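Local coordinates for protein lectin (Polyandrocarpa misakiensis, PDB 1TLG) that binds galactose in a calcium-dependent manner as a homodimeric C-type lectin and takes part in the animal's defence against microorganisms, at residues V55-L60 / L95-W100. Residues are numbered along the deposited sequence; the frame is centred on the assembly and turned at random.
With GAL (beta-D-galactopyranose), chain C.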
ATOM      1  N   VAL A  55      -4.039  13.039   1.675  1.00 19.50           N
ATOM      2  CA  VAL A  55      -3.585  12.647   2.992  1.00 18.80           C
ATOM      3  C   VAL A  55      -4.580  13.324   3.953  1.00 19.57           C
ATOM      4  O   VAL A  55      -5.306  14.231   3.533  1.00 19.16           O
ATOM      5  CB  VAL A  55      -2.143  12.949   3.368  1.00 18.82           C
ATOM      6  CG1 VAL A  55      -1.180  12.299   2.372  1.00 17.54           C
ATOM      7  CG2 VAL A  55      -1.818  14.435   3.455  1.00 18.24           C
ATOM      8  N   GLY A  56      -4.657  12.820   5.173  1.00 18.97           N
ATOM      9  CA  GLY A  56      -5.597  13.291   6.143  1.00 19.78           C
ATOM     10  C   GLY A  56      -5.212  14.540   6.906  1.00 20.95           C
ATOM     11  O   GLY A  56      -5.194  14.494   8.135  1.00 22.13           O
ATOM     12  N   ALA A  57      -4.917  15.627   6.207  1.00 20.28           N
ATOM     13  CA  ALA A  57      -4.588  16.887   6.876  1.00 20.65           C
ATOM     14  C   ALA A  57      -5.302  18.021   6.132  1.00 20.80           C
ATOM     15  O   ALA A  57      -5.527  17.947   4.927  1.00 19.40           O
ATOM     16  CB  ALA A  57      -3.098  17.137   7.010  1.00 18.62           C
ATOM     17  N   ASP A  58      -5.720  19.033   6.893  1.00 22.57           N
ATOM     18  CA  ASP A  58      -6.459  20.161   6.334  1.00 23.06           C
ATOM     19  C   ASP A  58      -6.459  21.330   7.309  1.00 24.24           C
ATOM     20  O   ASP A  58      -5.916  21.208   8.413  1.00 24.31           O
ATOM     21  CB  ASP A  58      -7.892  19.754   5.980  1.00 23.13           C
ATOM     22  CG  ASP A  58      -8.696  19.325   7.191  1.00 24.93           C
ATOM     23  OD1 ASP A  58      -9.012  20.187   8.042  1.00 24.84           O
ATOM     24  OD2 ASP A  58      -9.027  18.126   7.341  1.00 25.53           O
ATOM     25  N   ASN A  59      -6.990  22.480   6.879  1.00 25.84           N
ATOM     26  CA  ASN A  59      -7.040  23.621   7.802  1.00 28.05           C
ATOM     27  C   ASN A  59      -8.499  23.975   8.084  1.00 30.40           C
ATOM     28  O   ASN A  59      -8.790  25.116   8.449  1.00 29.84           O
ATOM     29  CB  ASN A  59      -6.271  24.819   7.259  1.00 27.06           C
ATOM     30  CG  ASN A  59      -6.959  25.535   6.121  1.00 26.79           C
ATOM     31  OD1 ASN A  59      -7.998  25.131   5.598  1.00 26.49           O
ATOM     32  ND2 ASN A  59      -6.368  26.661   5.725  1.00 27.34           N
ATOM     33  N   LEU A  60      -9.405  23.020   7.886  1.00 33.78           N
ATOM     34  CA  LEU A  60     -10.825  23.261   8.081  1.00 37.74           C
ATOM     35  C   LEU A  60     -11.222  23.648   9.500  1.00 40.28           C
ATOM     36  O   LEU A  60     -12.186  24.411   9.682  1.00 40.57           O
ATOM     37  CB  LEU A  60     -11.618  22.037   7.594  1.00 37.35           C
ATOM     38  CG  LEU A  60     -11.369  21.619   6.145  1.00 38.06           C
ATOM     39  CD1 LEU A  60     -12.190  20.404   5.766  1.00 37.54           C
ATOM     40  CD2 LEU A  60     -11.564  22.760   5.162  1.00 37.64           C
ATOM     41  N   LEU A  95      -8.106  24.819   2.900  1.00 29.05           N
ATOM     42  CA  LEU A  95      -6.989  24.093   2.303  1.00 27.13           C
ATOM     43  C   LEU A  95      -6.822  22.679   2.844  1.00 26.09           C
ATOM     44  O   LEU A  95      -6.770  22.446   4.049  1.00 25.45           O
ATOM     45  CB  LEU A  95      -5.688  24.902   2.497  1.00 25.93           C
ATOM     46  CG  LEU A  95      -5.699  26.248   1.750  1.00 26.03           C
ATOM     47  CD1 LEU A  95      -4.652  27.193   2.315  1.00 25.72           C
ATOM     48  CD2 LEU A  95      -5.486  26.048   0.258  1.00 25.66           C
ATOM     49  N   CYS A  96      -6.701  21.743   1.917  1.00 25.78           N
ATOM     50  CA  CYS A  96      -6.532  20.322   2.202  1.00 25.52           C
ATOM     51  C   CYS A  96      -5.154  19.890   1.726  1.00 23.62           C
ATOM     52  O   CYS A  96      -4.573  20.568   0.874  1.00 23.02           O
ATOM     53  CB  CYS A  96      -7.627  19.513   1.492  1.00 27.19           C
ATOM     54  SG  CYS A  96      -9.254  19.890   2.170  1.00 29.88           S
ATOM     55  N   VAL A  97      -4.645  18.801   2.296  1.00 21.84           N
ATOM     56  CA  VAL A  97      -3.287  18.374   1.959  1.00 19.74           C
ATOM     57  C   VAL A  97      -3.225  17.111   1.114  1.00 19.11           C
ATOM     58  O   VAL A  97      -3.939  16.120   1.237  1.00 17.68           O
ATOM     59  CB  VAL A  97      -2.464  18.261   3.259  1.00 19.82           C
ATOM     60  CG1 VAL A  97      -0.997  17.952   2.987  1.00 18.49           C
ATOM     61  CG2 VAL A  97      -2.562  19.586   4.024  1.00 18.65           C
ATOM     62  N   GLN A  98      -2.269  17.149   0.171  1.00 18.88           N
ATOM     63  CA  GLN A  98      -2.027  16.016  -0.706  1.00 19.31           C
ATOM     64  C   GLN A  98      -0.535  15.717  -0.831  1.00 19.33           C
ATOM     65  O   GLN A  98       0.293  16.559  -0.491  1.00 19.75           O
ATOM     66  CB  GLN A  98      -2.516  16.339  -2.138  1.00 19.37           C
ATOM     67  CG  GLN A  98      -1.661  17.425  -2.787  1.00 19.91           C
ATOM     68  CD  GLN A  98      -1.757  17.578  -4.283  1.00 20.04           C
ATOM     69  OE1 GLN A  98      -2.254  16.730  -5.028  1.00 21.13           O
ATOM     70  NE2 GLN A  98      -1.280  18.678  -4.858  1.00 19.41           N
ATOM     71  N   ILE A  99      -0.256  14.562  -1.418  1.00 18.94           N
ATOM     72  CA  ILE A  99       1.097  14.193  -1.818  1.00 18.37           C
ATOM     73  C   ILE A  99       1.116  14.606  -3.300  1.00 18.53           C
ATOM     74  O   ILE A  99       0.439  14.012  -4.129  1.00 19.47           O
ATOM     75  CB  ILE A  99       1.396  12.699  -1.695  1.00 17.39           C
ATOM     76  CG1 ILE A  99       1.586  12.285  -0.229  1.00 16.46           C
ATOM     77  CG2 ILE A  99       2.597  12.293  -2.531  1.00 16.26           C
ATOM     78  CD1 ILE A  99       1.587  10.782  -0.037  1.00 15.79           C
ATOM     79  N   TRP A 100       1.857  15.654  -3.593  1.00 19.33           N
ATOM     80  CA  TRP A 100       1.932  16.194  -4.950  1.00 19.42           C
ATOM     81  C   TRP A 100       3.010  15.504  -5.780  1.00 19.57           C
ATOM     82  O   TRP A 100       4.176  15.512  -5.404  1.00 19.61           O
ATOM     83  CB  TRP A 100       2.191  17.690  -4.830  1.00 19.57           C
ATOM     84  CG  TRP A 100       2.170  18.481  -6.096  1.00 19.94           C
ATOM     85  CD1 TRP A 100       1.571  18.164  -7.282  1.00 20.43           C
ATOM     86  CD2 TRP A 100       2.749  19.781  -6.281  1.00 20.96           C
ATOM     87  NE1 TRP A 100       1.754  19.175  -8.198  1.00 20.97           N
ATOM     88  CE2 TRP A 100       2.477  20.178  -7.601  1.00 21.10           C
ATOM     89  CE3 TRP A 100       3.488  20.641  -5.464  1.00 21.46           C
ATOM     90  CZ2 TRP A 100       2.909  21.400  -8.114  1.00 21.83           C
ATOM     91  CZ3 TRP A 100       3.907  21.853  -5.982  1.00 22.70           C
ATOM     92  CH2 TRP A 100       3.618  22.233  -7.304  1.00 21.93           C
TER
HETATM   93  C1  GAL C 126      -0.581  25.449  -7.788  1.00 36.84           C
HETATM   94  C2  GAL C 126      -0.078  26.044  -6.471  1.00 36.30           C
HETATM   95  C3  GAL C 126       0.927  25.101  -5.840  1.00 35.36           C
HETATM   96  C4  GAL C 126       0.394  23.639  -5.720  1.00 34.83           C
HETATM   97  C5  GAL C 126      -0.137  23.172  -7.095  1.00 34.52           C
HETATM   98  C6  GAL C 126      -0.759  21.763  -7.135  1.00 33.99           C
HETATM   99  O1  GAL C 126      -1.588  26.252  -8.287  1.00 37.98           O
HETATM  100  O2  GAL C 126       0.600  27.274  -6.745  1.00 36.64           O
HETATM  101  O3  GAL C 126       1.218  25.606  -4.587  1.00 34.89           O
HETATM  102  O4  GAL C 126      -0.550  23.620  -4.694  1.00 33.48           O
HETATM  103  O5  GAL C 126      -1.110  24.133  -7.587  1.00 35.70           O
HETATM  104  O6  GAL C 126      -1.079  21.421  -8.475  1.00 32.88           O
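N59 holds its CG between its own backbone N and carbonyl carbon (chi1 73°) with OD1 nearly eclipsing CA, which sets OD1 against the backbone N of L95; V97 turns CG1 away from its backbone N (chi1 -174°), placing one methyl against V55 and the other against A57. Two hydrogen bonds join N59 and L95. L95 N donates almost straight to N59 OD1 (2.7 Å, 170° at the hydrogen), reaching it from above the carbonyl plane, while N59 N returns a bond to L95 O (2.8 Å), nearly in line with that carbonyl. The amide of N59 is fixed further by ND2, which is hydrogen-bonded to A64 O and also lies 3.7 Å from L95 CB. Next along, D58 and C96 form an antiparallel non-hydrogen-bonded pair; D58 CB lies 4.0 Å from C96 SG, whose disulfide runs to C111, and the carboxylate turns away: OD1 closes an Asx turn with L60 N, OD2 bonds Y14 OH. In this C-type lectin fold strand 96-100 is the middle strand of a three-stranded antiparallel sheet, between 53-55 and 105-109, and segment 55-60 turns a corner at G56, the centre of an inverse gamma turn, so that 57-58 goes on to pair with 68-69. Across that corner V97 bonds both ways, its N to A57 O (2.9 Å) and its O from V55 N (3.1 Å). V55 CG2 meets V97 CG1, and V55 CG1 touches I99 CG1 at 3.8 Å where the two side chains cross at about a right angle; I99 also rests on L43 and T46 of helix 36-49. On the sugar side of the strand, Q98 NE2 is hydrogen-bonded to D107 OD2, and galactose C6 sits over the rim of one W100 ring face, 3.6 Å from CE2.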